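Local coordinates for Myo-inositol-1-phosphate synthase-related protein (PDB 3CIN) that is related to myo-inositol-1-phosphate synthases and binds nicotinamide-adenine-dinucleotide beside a Rossmann-type parallel sheet, its own precise function being unassigned, at residues A[187-192]-A[212-217]; A[204-209]-A[352-357]; A[223-228]-A[302-307]; A[249-254]-A[293-298]. All blocks are in the same frame, centred on the assembly; numbering follows the deposited sequence.

Overall arrangement
Contact 1 is the first to close: it joins 187-192 to 212-217 after a short loop that holds helix 203-211, completing a beta-alpha-beta unit of the seven-stranded parallel sheet. Contact 2 crosses it, since 204-209 lies inside that loop while its partner, 352-357, comes near the end of the chain and adds an edge strand next to 214-217. Between the two segments of contact 2 the chain makes its excursion into the four-stranded mixed sheet. There contact 3 packs the start of helix 225-238 on strand 301-311, and contact 4, nested inside contact 3, pairs strands 242-252 and 287-294. The centres of contacts 1 and 3 are about 31 Å apart, and both contacts 3 and 4 touch the second subunit.

Contact 1: A[187-192]-A[212-217]; sequences GGAAFV and NNLVVF
Ala189 to Val192 and Leu214 to Phe217 are the two strands of a beta-alpha-beta crossover, paired in parallel within the Rossmann-type sheet. Four backbone bonds tie them together: Ala189 N to Asn213 O (3.1 Å), Val215 N to Ala189 O (2.9 Å, nearly straight at 171°), Phe191 N to Val215 O (2.7 Å) and Phe217 N to Phe191 O (2.9 Å). On one face a chi1 of -177° swings Leu214 CG beside its own carbonyl carbon, and CD1 bends back over the neighbouring strand to lie 3.4 Å from Ala189 O and 4.0 Å from Phe191 CB. The short CB of Ala189 fits between this methyl and helix 171-186, where it packs on Tyr182. On the opposite face Ala190 CB meets Val215 CB at 3.9 Å, and Val192 CG2 comes obliquely to Phe217 CD2, also at 3.9 Å. Helix 171-186 packs against Phe191 too; helix 328-348 covers Val192, Val215 and Phe217, and strand 138-141 continues the sheet beyond Ala190 and Val192.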
loop_
_atom_site.group_PDB
_atom_site.type_symbol
_atom_site.label_atom_id
_atom_site.label_comp_id
_atom_site.label_asym_id
_atom_site.label_seq_id
_atom_site.Cartn_x
_atom_site.Cartn_y
_atom_site.Cartn_z
ATOM N N GLY A 187 47.914 -14.867 -14.120
ATOM C CA GLY A 187 47.771 -14.257 -15.422
ATOM C C GLY A 187 46.397 -13.654 -15.696
ATOM O O GLY A 187 46.056 -13.359 -16.841
ATOM N N GLY A 188 45.606 -13.485 -14.650
ATOM C CA GLY A 188 44.340 -12.770 -14.743
ATOM C C GLY A 188 43.200 -13.454 -14.038
ATOM O O GLY A 188 43.018 -14.683 -14.128
ATOM N N ALA A 189 42.358 -12.647 -13.393
ATOM C CA ALA A 189 41.175 -13.167 -12.732
ATOM C C ALA A 189 40.219 -12.018 -12.503
ATOM O O ALA A 189 40.530 -10.869 -12.854
ATOM C CB ALA A 189 41.563 -13.847 -11.423
ATOM N N ALA A 190 39.053 -12.318 -11.932
ATOM C CA ALA A 190 38.032 -11.315 -11.682
ATOM C C ALA A 190 37.530 -11.476 -10.270
ATOM O O ALA A 190 37.502 -12.610 -9.699
ATOM C CB ALA A 190 36.876 -11.427 -12.715
ATOM N N PHE A 191 37.139 -10.341 -9.688
ATOM C CA PHE A 191 36.635 -10.297 -8.325
ATOM C C PHE A 191 35.283 -9.572 -8.388
ATOM O O PHE A 191 35.216 -8.435 -8.867
ATOM C CB PHE A 191 37.598 -9.529 -7.446
ATOM C CG PHE A 191 37.240 -9.508 -5.975
ATOM C CD1 PHE A 191 37.597 -10.573 -5.143
ATOM C CD2 PHE A 191 36.555 -8.443 -5.416
ATOM C CE1 PHE A 191 37.244 -10.584 -3.789
ATOM C CE2 PHE A 191 36.245 -8.407 -4.028
ATOM C CZ PHE A 191 36.602 -9.488 -3.212
ATOM N N VAL A 192 34.234 -10.248 -7.930
ATOM C CA VAL A 192 32.851 -9.687 -7.932
ATOM C C VAL A 192 32.423 -9.368 -6.525
ATOM O O VAL A 192 32.226 -10.225 -5.718
ATOM C CB VAL A 192 31.868 -10.693 -8.609
ATOM C CG1 VAL A 192 30.444 -10.175 -8.601
ATOM C CG2 VAL A 192 32.309 -10.995 -10.027
ATOM N N ASN A 212 47.581 -5.535 -11.534
ATOM C CA ASN A 212 47.763 -6.938 -11.236
ATOM C C ASN A 212 46.886 -7.936 -12.008
ATOM O O ASN A 212 46.687 -9.085 -11.586
ATOM C CB ASN A 212 47.658 -7.135 -9.731
ATOM C CG ASN A 212 48.869 -6.614 -9.011
ATOM O OD1 ASN A 212 49.966 -7.205 -9.114
ATOM N ND2 ASN A 212 48.752 -5.448 -8.417
ATOM N N ASN A 213 46.381 -7.488 -13.144
ATOM C CA ASN A 213 45.575 -8.321 -14.035
ATOM C C ASN A 213 44.277 -8.800 -13.394
ATOM O O ASN A 213 43.847 -9.939 -13.589
ATOM C CB ASN A 213 46.399 -9.443 -14.607
ATOM C CG ASN A 213 47.468 -8.927 -15.526
ATOM O OD1 ASN A 213 47.401 -7.773 -15.968
ATOM N ND2 ASN A 213 48.454 -9.769 -15.826
ATOM N N LEU A 214 43.668 -7.911 -12.623
ATOM C CA LEU A 214 42.407 -8.191 -11.991
ATOM C C LEU A 214 41.266 -7.300 -12.478
ATOM O O LEU A 214 41.405 -6.075 -12.553
ATOM C CB LEU A 214 42.540 -8.094 -10.455
ATOM C CG LEU A 214 41.289 -8.443 -9.636
ATOM C CD1 LEU A 214 41.016 -9.934 -9.573
ATOM C CD2 LEU A 214 41.400 -7.868 -8.209
ATOM N N VAL A 215 40.164 -7.947 -12.844
ATOM C CA VAL A 215 38.902 -7.266 -13.174
ATOM C C VAL A 215 38.072 -7.210 -11.895
ATOM O O VAL A 215 37.917 -8.199 -11.177
ATOM C CB VAL A 215 38.080 -8.051 -14.244
ATOM C CG1 VAL A 215 36.834 -7.250 -14.649
ATOM C CG2 VAL A 215 38.902 -8.343 -15.452
ATOM N N VAL A 216 37.473 -6.059 -11.640
ATOM C CA VAL A 216 36.671 -5.883 -10.473
ATOM C C VAL A 216 35.280 -5.427 -10.899
ATOM O O VAL A 216 35.165 -4.477 -11.661
ATOM C CB VAL A 216 37.291 -4.847 -9.522
ATOM C CG1 VAL A 216 36.341 -4.526 -8.401
ATOM C CG2 VAL A 216 38.598 -5.406 -8.904
ATOM N N PHE A 217 34.257 -6.135 -10.427
ATOM C CA PHE A 217 32.876 -5.600 -10.491
ATOM C C PHE A 217 32.468 -5.235 -9.067
ATOM O O PHE A 217 32.667 -6.007 -8.093
ATOM C CB PHE A 217 31.869 -6.594 -11.046
ATOM C CG PHE A 217 32.146 -7.091 -12.490
ATOM C CD1 PHE A 217 32.826 -6.333 -13.437
ATOM C CD2 PHE A 217 31.636 -8.345 -12.861
ATOM C CE1 PHE A 217 32.979 -6.825 -14.757
ATOM C CE2 PHE A 217 31.780 -8.814 -14.126
ATOM C CZ PHE A 217 32.488 -8.097 -15.070
#

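Contact 2: A[204-209]-A[352-357]; sequences AFVELA and FGTVYP
Phe352 meets Ala209 through its CB, 4.2 Å from Ala209 O, while its ring turns from the helix toward strand 214-217. Over one face of that ring stands Asn213, its CA about 3.5 Å above the ring plane; beside the rim, somewhat out of plane on the side away from Asn213, lies Val215 CG2. The next flat group, the peptide joining Gly353 to Thr354, is approached obliquely from one side by Val206 CG1, 4.1 Å from Thr354 N. A chi1 of 177° places that methyl beside the valine's carbonyl carbon, and the other methyl, Val206 CG2, comes within 4.3 Å of Thr354 CG2. Helix 203-211 thus lies against strand 353-354, one of the two outermost strands of the parallel Rossmann-type sheet in this chain. Gly353 suits its place because its backbone angles (phi 100°) would jam a CB against the preceding carbonyl. Ala209 CB packs on Gly353 CA at 4.3 Å. No hydrogen bond crosses between helix and strand; the Gly353 backbone bonds instead to Leu214 and Val216 of the neighbouring strand. Thr354 uses its hydroxyl away from the helix, where OG1 is hydrogen-bonded to Val216 O and to Asn359 ND2.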
loop_
_atom_site.group_PDB
_atom_site.type_symbol
_atom_site.label_atom_id
_atom_site.label_comp_id
_atom_site.label_asym_id
_atom_site.label_seq_id
_atom_site.Cartn_x
_atom_site.Cartn_y
_atom_site.Cartn_z
ATOM N N ALA A 204 42.178 2.898 -4.385
ATOM C CA ALA A 204 43.331 2.073 -4.000
ATOM C C ALA A 204 43.231 0.694 -4.619
ATOM O O ALA A 204 44.232 0.150 -5.110
ATOM C CB ALA A 204 43.413 1.946 -2.526
ATOM N N PHE A 205 42.042 0.116 -4.597
ATOM C CA PHE A 205 41.831 -1.232 -5.091
ATOM C C PHE A 205 41.727 -1.245 -6.625
ATOM O O PHE A 205 42.134 -2.214 -7.279
ATOM C CB PHE A 205 40.625 -1.886 -4.432
ATOM C CG PHE A 205 40.895 -2.376 -3.041
ATOM C CD1 PHE A 205 41.430 -3.633 -2.823
ATOM C CD2 PHE A 205 40.565 -1.600 -1.909
ATOM C CE1 PHE A 205 41.588 -4.069 -1.553
ATOM C CE2 PHE A 205 40.725 -2.087 -0.648
ATOM C CZ PHE A 205 41.291 -3.273 -0.476
ATOM N N VAL A 206 41.156 -0.190 -7.211
ATOM C CA VAL A 206 41.038 -0.126 -8.679
ATOM C C VAL A 206 42.465 -0.068 -9.270
ATOM O O VAL A 206 42.773 -0.787 -10.224
ATOM C CB VAL A 206 40.176 1.032 -9.180
ATOM C CG1 VAL A 206 40.142 1.091 -10.693
ATOM C CG2 VAL A 206 38.752 0.865 -8.612
ATOM N N GLU A 207 43.323 0.734 -8.670
ATOM C CA GLU A 207 44.721 0.803 -9.122
ATOM C C GLU A 207 45.488 -0.504 -8.902
ATOM O O GLU A 207 46.215 -0.957 -9.791
ATOM C CB GLU A 207 45.490 1.906 -8.404
ATOM C CG GLU A 207 46.904 2.058 -8.944
ATOM C CD GLU A 207 47.579 3.324 -8.440
ATOM O OE1 GLU A 207 47.122 3.876 -7.405
ATOM O OE2 GLU A 207 48.555 3.770 -9.090
ATOM N N LEU A 208 45.363 -1.095 -7.720
ATOM C CA LEU A 208 45.999 -2.372 -7.445
ATOM C C LEU A 208 45.504 -3.389 -8.471
ATOM O O LEU A 208 46.288 -4.169 -8.995
ATOM C CB LEU A 208 45.634 -2.828 -6.025
ATOM C CG LEU A 208 46.283 -4.119 -5.502
ATOM C CD1 LEU A 208 47.706 -3.954 -5.150
ATOM C CD2 LEU A 208 45.529 -4.731 -4.266
ATOM N N ALA A 209 44.195 -3.365 -8.776
ATOM C CA ALA A 209 43.627 -4.329 -9.740
ATOM C C ALA A 209 44.202 -4.137 -11.162
ATOM O O ALA A 209 44.599 -5.132 -11.823
ATOM C CB ALA A 209 42.061 -4.248 -9.744
ATOM N N PHE A 352 41.124 -4.924 -17.261
ATOM C CA PHE A 352 41.467 -4.861 -15.858
ATOM C C PHE A 352 41.147 -3.500 -15.246
ATOM O O PHE A 352 41.132 -2.474 -15.928
ATOM C CB PHE A 352 42.908 -5.276 -15.648
ATOM C CG PHE A 352 43.264 -6.581 -16.313
ATOM C CD1 PHE A 352 42.547 -7.750 -16.031
ATOM C CD2 PHE A 352 44.304 -6.646 -17.207
ATOM C CE1 PHE A 352 42.900 -8.951 -16.636
ATOM C CE2 PHE A 352 44.662 -7.844 -17.813
ATOM C CZ PHE A 352 43.960 -8.985 -17.537
ATOM N N GLY A 353 40.960 -3.496 -13.942
ATOM C CA GLY A 353 40.421 -2.340 -13.219
ATOM C C GLY A 353 38.966 -2.609 -12.982
ATOM O O GLY A 353 38.568 -3.748 -12.794
ATOM N N THR A 354 38.136 -1.592 -13.030
ATOM C CA THR A 354 36.675 -1.878 -12.834
ATOM C C THR A 354 35.926 -1.569 -14.123
ATOM O O THR A 354 36.438 -0.838 -14.986
ATOM C CB THR A 354 36.064 -1.206 -11.584
ATOM O OG1 THR A 354 34.842 -1.879 -11.239
ATOM C CG2 THR A 354 35.816 0.240 -11.747
ATOM N N VAL A 355 34.774 -2.191 -14.315
ATOM C CA VAL A 355 34.048 -2.090 -15.593
ATOM C C VAL A 355 32.658 -1.426 -15.338
ATOM O O VAL A 355 31.677 -2.084 -15.061
ATOM C CB VAL A 355 33.898 -3.500 -16.233
ATOM C CG1 VAL A 355 33.197 -3.437 -17.586
ATOM C CG2 VAL A 355 35.297 -4.181 -16.357
ATOM N N TYR A 356 32.588 -0.104 -15.543
ATOM C CA TYR A 356 31.334 0.623 -15.290
ATOM C C TYR A 356 30.115 0.116 -16.078
ATOM O O TYR A 356 29.053 0.049 -15.527
ATOM C CB TYR A 356 31.542 2.097 -15.554
ATOM C CG TYR A 356 30.321 2.934 -15.342
ATOM C CD1 TYR A 356 29.803 3.131 -14.049
ATOM C CD2 TYR A 356 29.684 3.561 -16.402
ATOM C CE1 TYR A 356 28.696 3.975 -13.857
ATOM C CE2 TYR A 356 28.556 4.355 -16.224
ATOM C CZ TYR A 356 28.066 4.549 -14.946
ATOM O OH TYR A 356 26.979 5.385 -14.725
ATOM N N PRO A 357 30.255 -0.247 -17.371
ATOM C CA PRO A 357 29.073 -0.726 -18.126
ATOM C C PRO A 357 28.394 -1.916 -17.465
ATOM O O PRO A 357 27.166 -1.989 -17.484
ATOM C CB PRO A 357 29.667 -1.106 -19.488
ATOM C CG PRO A 357 30.845 -0.154 -19.632
ATOM C CD PRO A 357 31.436 -0.077 -18.260
#

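Contact 3: A[223-228]-A[302-307]; sequences TGATPF and KFIAIH. With NAD (nicotinamide-adenine-dinucleotide), chain F.
In Ile304, chi1 of 70° sets CG1 between the backbone N and the carbonyl carbon, and the extended second torsion carries CD1 to 3.9 Å from Ala225 CA; CG2 of the same residue touches Ala225 CB at 3.8 Å. Ile306 instead holds CG1 anti to its carbonyl carbon (chi1 -66°), which brings CD1 to 3.8 Å from Ala225 O and 4.0 Å from Phe228 CB. The Phe228 ring takes Ile304 CD1 obliquely, at 4.2 Å from CD2. Ala225 lets helix 225-238 lie close to the strand, with the branched isoleucines filling in around its methyl. Next to it in the chain, Gly224 suits a backbone of positive phi, and its CA passes 4.4 Å from Lys302 NZ, which has a long, weak ion pair with Asp328. Thr223 belongs to the dinucleotide pocket: the carboxamide N7N of nicotinamide-adenine-dinucleotide donates to Thr223 OG1 (3.0 Å, 166°), which probably helps fix the turn of the carboxamide. Helix 225-238 covers one face of the mixed sheet, in which strand 301-311 runs between 242-252 and 317-327, while Phe303, Ala305 and His307 point to the other face and pack against the second subunit.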
loop_
_atom_site.group_PDB
_atom_site.type_symbol
_atom_site.label_atom_id
_atom_site.label_comp_id
_atom_site.label_asym_id
_atom_site.label_seq_id
_atom_site.Cartn_x
_atom_site.Cartn_y
_atom_site.Cartn_z
ATOM N N THR A 223 19.687 -5.005 -5.666
ATOM C CA THR A 223 18.456 -5.691 -5.363
ATOM C C THR A 223 17.755 -4.929 -4.265
ATOM O O THR A 223 18.306 -3.987 -3.689
ATOM C CB THR A 223 18.657 -7.180 -4.921
ATOM O OG1 THR A 223 19.184 -7.222 -3.600
ATOM C CG2 THR A 223 19.597 -7.981 -5.856
ATOM N N GLY A 224 16.528 -5.340 -3.988
ATOM C CA GLY A 224 15.783 -4.790 -2.868
ATOM C C GLY A 224 14.992 -3.532 -3.195
ATOM O O GLY A 224 14.644 -3.273 -4.309
ATOM N N ALA A 225 14.765 -2.709 -2.188
ATOM C CA ALA A 225 13.931 -1.526 -2.366
ATOM C C ALA A 225 14.585 -0.421 -3.161
ATOM O O ALA A 225 13.888 0.305 -3.864
ATOM C CB ALA A 225 13.529 -0.973 -0.997
ATOM N N THR A 226 15.892 -0.253 -3.039
ATOM C CA THR A 226 16.539 0.957 -3.588
ATOM C C THR A 226 16.413 1.033 -5.082
ATOM O O THR A 226 16.158 2.102 -5.621
ATOM C CB THR A 226 17.994 1.068 -3.125
ATOM O OG1 THR A 226 17.996 1.184 -1.693
ATOM C CG2 THR A 226 18.641 2.280 -3.699
ATOM N N PRO A 227 16.610 -0.099 -5.794
ATOM C CA PRO A 227 16.385 -0.038 -7.243
ATOM C C PRO A 227 14.947 0.322 -7.669
ATOM O O PRO A 227 14.748 0.964 -8.725
ATOM C CB PRO A 227 16.786 -1.439 -7.704
ATOM C CG PRO A 227 17.813 -1.816 -6.714
ATOM C CD PRO A 227 17.162 -1.407 -5.410
ATOM N N PHE A 228 13.955 -0.071 -6.885
ATOM C CA PHE A 228 12.579 0.324 -7.150
ATOM C C PHE A 228 12.417 1.823 -6.921
ATOM O O PHE A 228 11.835 2.521 -7.775
ATOM C CB PHE A 228 11.591 -0.447 -6.266
ATOM C CG PHE A 228 11.368 -1.848 -6.733
ATOM C CD1 PHE A 228 10.651 -2.078 -7.902
ATOM C CD2 PHE A 228 11.898 -2.920 -6.033
ATOM C CE1 PHE A 228 10.449 -3.386 -8.359
ATOM C CE2 PHE A 228 11.715 -4.238 -6.478
ATOM C CZ PHE A 228 10.988 -4.465 -7.647
ATOM N N LYS A 302 11.980 -9.968 2.287
ATOM C CA LYS A 302 11.929 -8.598 2.827
ATOM C C LYS A 302 10.569 -8.014 2.658
ATOM O O LYS A 302 9.877 -8.352 1.702
ATOM C CB LYS A 302 12.909 -7.683 2.081
ATOM C CG LYS A 302 14.315 -7.840 2.410
ATOM C CD LYS A 302 15.024 -6.605 1.882
ATOM C CE LYS A 302 16.477 -6.587 2.205
ATOM N NZ LYS A 302 17.172 -5.758 1.197
ATOM N N PHE A 303 10.146 -7.174 3.612
ATOM C CA PHE A 303 9.025 -6.281 3.402
ATOM C C PHE A 303 9.639 -4.929 3.102
ATOM O O PHE A 303 10.545 -4.497 3.798
ATOM C CB PHE A 303 8.124 -6.167 4.613
ATOM C CG PHE A 303 7.101 -5.088 4.494
ATOM C CD1 PHE A 303 6.058 -5.169 3.563
ATOM C CD2 PHE A 303 7.164 -3.953 5.325
ATOM C CE1 PHE A 303 5.110 -4.151 3.462
ATOM C CE2 PHE A 303 6.196 -2.945 5.245
ATOM C CZ PHE A 303 5.178 -3.027 4.278
ATOM N N ILE A 304 9.151 -4.270 2.065
ATOM C CA ILE A 304 9.587 -2.916 1.723
ATOM C C ILE A 304 8.376 -1.980 1.672
ATOM O O ILE A 304 7.274 -2.359 1.307
ATOM C CB ILE A 304 10.415 -2.893 0.393
ATOM C CG1 ILE A 304 9.567 -3.167 -0.838
ATOM C CG2 ILE A 304 11.635 -3.901 0.430
ATOM C CD1 ILE A 304 10.248 -2.768 -2.161
ATOM N N ALA A 305 8.604 -0.692 1.994
ATOM C CA ALA A 305 7.576 0.328 1.888
ATOM C C ALA A 305 8.268 1.590 1.417
ATOM O O ALA A 305 9.302 1.939 1.916
ATOM C CB ALA A 305 6.818 0.527 3.199
ATOM N N ILE A 306 7.747 2.244 0.388
ATOM C CA ILE A 306 8.389 3.438 -0.182
ATOM C C ILE A 306 7.281 4.488 -0.311
ATOM O O ILE A 306 6.199 4.192 -0.743
ATOM C CB ILE A 306 9.001 3.145 -1.567
ATOM C CG1 ILE A 306 10.169 2.158 -1.575
ATOM C CG2 ILE A 306 9.564 4.391 -2.274
ATOM C CD1 ILE A 306 10.362 1.406 -2.889
ATOM N N HIS A 307 7.582 5.739 0.061
ATOM C CA HIS A 307 6.659 6.832 -0.097
ATOM C C HIS A 307 7.376 7.971 -0.743
ATOM O O HIS A 307 8.437 8.401 -0.280
ATOM C CB HIS A 307 6.192 7.313 1.251
ATOM C CG HIS A 307 5.296 8.519 1.202
ATOM N ND1 HIS A 307 5.725 9.787 1.540
ATOM C CD2 HIS A 307 4.001 8.645 0.842
ATOM C CE1 HIS A 307 4.724 10.635 1.385
ATOM N NE2 HIS A 307 3.666 9.967 0.968
HETATM P PA NAD F . 24.592 -14.490 5.274
HETATM O O1A NAD F . 23.498 -15.512 5.106
HETATM O O2A NAD F . 24.833 -14.162 6.715
HETATM O O5B NAD F . 25.892 -15.171 4.719
HETATM C C5B NAD F . 27.174 -14.595 4.957
HETATM C C4B NAD F . 28.174 -15.736 5.022
HETATM O O4B NAD F . 29.486 -15.197 5.024
HETATM C C3B NAD F . 28.057 -16.624 6.256
HETATM O O3B NAD F . 28.158 -17.996 5.913
HETATM C C2B NAD F . 29.246 -16.203 7.111
HETATM O O2B NAD F . 29.604 -17.179 8.050
HETATM C C1B NAD F . 30.260 -15.896 6.032
HETATM N N9A NAD F . 31.362 -15.019 6.434
HETATM C C8A NAD F . 31.228 -13.908 7.262
HETATM N N7A NAD F . 32.454 -13.281 7.277
HETATM C C5A NAD F . 33.313 -14.011 6.491
HETATM C C6A NAD F . 34.680 -13.893 6.229
HETATM N N6A NAD F . 35.439 -12.854 6.702
HETATM N N1A NAD F . 35.231 -14.797 5.342
HETATM C C2A NAD F . 34.464 -15.818 4.811
HETATM N N3A NAD F . 33.133 -15.996 5.125
HETATM C C4A NAD F . 32.595 -15.087 5.964
HETATM O O3 NAD F . 24.293 -13.199 4.423
HETATM P PN NAD F . 23.642 -13.165 2.987
HETATM O O1N NAD F . 22.204 -12.800 3.144
HETATM O O2N NAD F . 24.096 -14.330 2.173
HETATM O O5D NAD F . 24.313 -11.850 2.390
HETATM C C5D NAD F . 25.660 -11.865 1.979
HETATM C C4D NAD F . 26.167 -10.457 1.685
HETATM O O4D NAD F . 25.504 -9.977 0.548
HETATM C C3D NAD F . 25.975 -9.434 2.794
HETATM O O3D NAD F . 27.115 -8.538 2.837
HETATM C C2D NAD F . 24.779 -8.648 2.280
HETATM O O2D NAD F . 24.776 -7.300 2.760
HETATM C C1D NAD F . 25.068 -8.666 0.795
HETATM N N1N NAD F . 23.887 -8.382 -0.017
HETATM C C2N NAD F . 22.819 -9.179 0.060
HETATM C C3N NAD F . 21.740 -8.833 -0.797
HETATM C C7N NAD F . 20.664 -9.810 -0.935
HETATM O O7N NAD F . 20.749 -10.915 -0.134
HETATM N N7N NAD F . 19.674 -9.600 -1.817
HETATM C C4N NAD F . 21.775 -7.738 -1.637
HETATM C C5N NAD F . 22.879 -6.936 -1.679
HETATM C C6N NAD F . 23.954 -7.298 -0.855
#

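Contact 4: A[249-254]-A[293-298]; sequences FNIGGN and GYLEPL
Ile251 begins beside the carbonyl of Gly293, where strands 242-252 and 287-294 pair in parallel at one margin of the mixed sheet. Its CB has Gly293 O as neighbour, and CG1, anti to the backbone N (chi1 -171°), comes within 3.3 Å of the same oxygen. From there CD1 reaches Leu295 CB, just after the strand, at 3.8 Å. The other branch, CG2, meets Leu298 CD1 of the 3-10 segment, also at 3.8 Å, the two side chains crossing at about a right angle. A long branched residue suits this place, since its two arms serve both. Three backbone bonds hold the pair: Gly293 N to Asn250 O (3.0 Å), Gly252 N to Gly293 O (3.0 Å) and Leu295 N to Gly252 O (2.8 Å), the last reaching the oxygen from well above the carbonyl plane. Gly253, lacking a side chain, suits a tight wrap in which Leu295 O and Glu296 O lie close to its CA. Asn254 ND2 is hydrogen-bonded to Asp300 OD1. The Tyr294 ring has Glu296 N over one face and Asn254 O at its edge; a water in the ring plane, nearer the hydroxyl, donates to Gly253 O (2.6 Å) and is hydrogen-bonded to Tyr294 OH (2.8 Å).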
loop_
_atom_site.group_PDB
_atom_site.type_symbol
_atom_site.label_atom_id
_atom_site.label_comp_id
_atom_site.label_asym_id
_atom_site.label_seq_id
_atom_site.Cartn_x
_atom_site.Cartn_y
_atom_site.Cartn_z
ATOM N N PHE A 249 11.484 2.101 3.576
ATOM C CA PHE A 249 11.600 1.242 4.743
ATOM C C PHE A 249 11.876 -0.126 4.240
ATOM O O PHE A 249 11.219 -0.530 3.286
ATOM C CB PHE A 249 10.288 1.259 5.488
ATOM C CG PHE A 249 10.204 0.342 6.698
ATOM C CD1 PHE A 249 11.082 0.479 7.765
ATOM C CD2 PHE A 249 9.194 -0.610 6.799
ATOM C CE1 PHE A 249 10.958 -0.339 8.909
ATOM C CE2 PHE A 249 9.089 -1.430 7.913
ATOM C CZ PHE A 249 9.963 -1.275 8.980
ATOM N N ASN A 250 12.830 -0.842 4.858
ATOM C CA ASN A 250 13.143 -2.205 4.423
ATOM C C ASN A 250 13.465 -3.050 5.652
ATOM O O ASN A 250 14.205 -2.612 6.515
ATOM C CB ASN A 250 14.255 -2.228 3.386
ATOM C CG ASN A 250 15.182 -1.015 3.480
ATOM O OD1 ASN A 250 14.777 0.141 3.197
ATOM N ND2 ASN A 250 16.416 -1.253 3.889
ATOM N N ILE A 251 12.867 -4.223 5.761
ATOM C CA ILE A 251 13.027 -5.065 6.935
ATOM C C ILE A 251 12.973 -6.529 6.508
ATOM O O ILE A 251 12.237 -6.887 5.592
ATOM C CB ILE A 251 11.990 -4.746 7.991
ATOM C CG1 ILE A 251 12.224 -5.428 9.292
ATOM C CG2 ILE A 251 10.477 -5.049 7.562
ATOM C CD1 ILE A 251 11.414 -4.812 10.382
ATOM N N GLY A 252 13.703 -7.365 7.218
ATOM C CA GLY A 252 13.732 -8.793 6.906
ATOM C C GLY A 252 14.319 -9.576 8.066
ATOM O O GLY A 252 14.638 -9.005 9.100
ATOM N N GLY A 253 14.442 -10.883 7.868
ATOM C CA GLY A 253 14.751 -11.823 8.930
ATOM C C GLY A 253 16.092 -12.515 8.821
ATOM O O GLY A 253 16.325 -13.517 9.545
ATOM N N ASN A 254 16.955 -12.002 7.970
ATOM C CA ASN A 254 18.315 -12.542 7.827
ATOM C C ASN A 254 19.273 -12.026 8.912
ATOM O O ASN A 254 19.301 -10.832 9.289
ATOM C CB ASN A 254 18.812 -12.247 6.409
ATOM C CG ASN A 254 18.077 -13.091 5.306
ATOM O OD1 ASN A 254 17.472 -14.153 5.594
ATOM N ND2 ASN A 254 18.144 -12.616 4.034
ATOM N N GLY A 293 16.277 -3.315 8.573
ATOM C CA GLY A 293 15.930 -3.684 9.940
ATOM C C GLY A 293 15.663 -5.187 10.086
ATOM O O GLY A 293 15.519 -5.892 9.086
ATOM N N TYR A 294 15.629 -5.673 11.316
ATOM C CA TYR A 294 15.491 -7.120 11.580
ATOM C C TYR A 294 14.186 -7.518 12.194
ATOM O O TYR A 294 13.771 -6.996 13.268
ATOM C CB TYR A 294 16.662 -7.607 12.480
ATOM C CG TYR A 294 16.676 -9.080 12.768
ATOM C CD1 TYR A 294 17.224 -9.985 11.857
ATOM C CD2 TYR A 294 16.171 -9.560 13.951
ATOM C CE1 TYR A 294 17.215 -11.335 12.124
ATOM C CE2 TYR A 294 16.193 -10.907 14.233
ATOM C CZ TYR A 294 16.710 -11.776 13.300
ATOM O OH TYR A 294 16.751 -13.114 13.603
ATOM N N LEU A 295 13.538 -8.519 11.576
ATOM C CA LEU A 295 12.356 -9.151 12.120
ATOM C C LEU A 295 12.369 -10.610 11.661
ATOM O O LEU A 295 12.158 -10.928 10.510
ATOM C CB LEU A 295 11.086 -8.410 11.653
ATOM C CG LEU A 295 9.697 -8.852 12.094
ATOM C CD1 LEU A 295 9.592 -8.992 13.583
ATOM C CD2 LEU A 295 8.710 -7.901 11.505
ATOM N N GLU A 296 12.651 -11.480 12.593
ATOM C CA GLU A 296 13.041 -12.851 12.289
ATOM C C GLU A 296 12.048 -13.648 11.426
ATOM O O GLU A 296 12.470 -14.336 10.510
ATOM C CB GLU A 296 13.311 -13.592 13.573
ATOM C CG GLU A 296 13.892 -14.960 13.332
ATOM C CD GLU A 296 12.855 -16.077 13.186
ATOM O OE1 GLU A 296 11.662 -15.859 13.487
ATOM O OE2 GLU A 296 13.269 -17.199 12.795
ATOM N N PRO A 297 10.745 -13.572 11.734
ATOM C CA PRO A 297 9.840 -14.453 10.927
ATOM C C PRO A 297 9.707 -14.124 9.439
ATOM O O PRO A 297 9.109 -14.905 8.719
ATOM C CB PRO A 297 8.498 -14.361 11.651
ATOM C CG PRO A 297 8.817 -13.802 12.981
ATOM C CD PRO A 297 9.997 -12.894 12.809
ATOM N N LEU A 298 10.190 -12.959 8.990
ATOM C CA LEU A 298 10.130 -12.604 7.582
ATOM C C LEU A 298 11.104 -13.466 6.813
ATOM O O LEU A 298 10.961 -13.587 5.598
ATOM C CB LEU A 298 10.459 -11.132 7.341
ATOM C CG LEU A 298 9.376 -10.186 7.908
ATOM C CD1 LEU A 298 9.899 -8.783 7.772
ATOM C CD2 LEU A 298 8.038 -10.268 7.148
HETATM O O HOH W 1 17.430 -14.876 11.493
HETATM O O HOH W 2 14.725 -16.101 9.781
#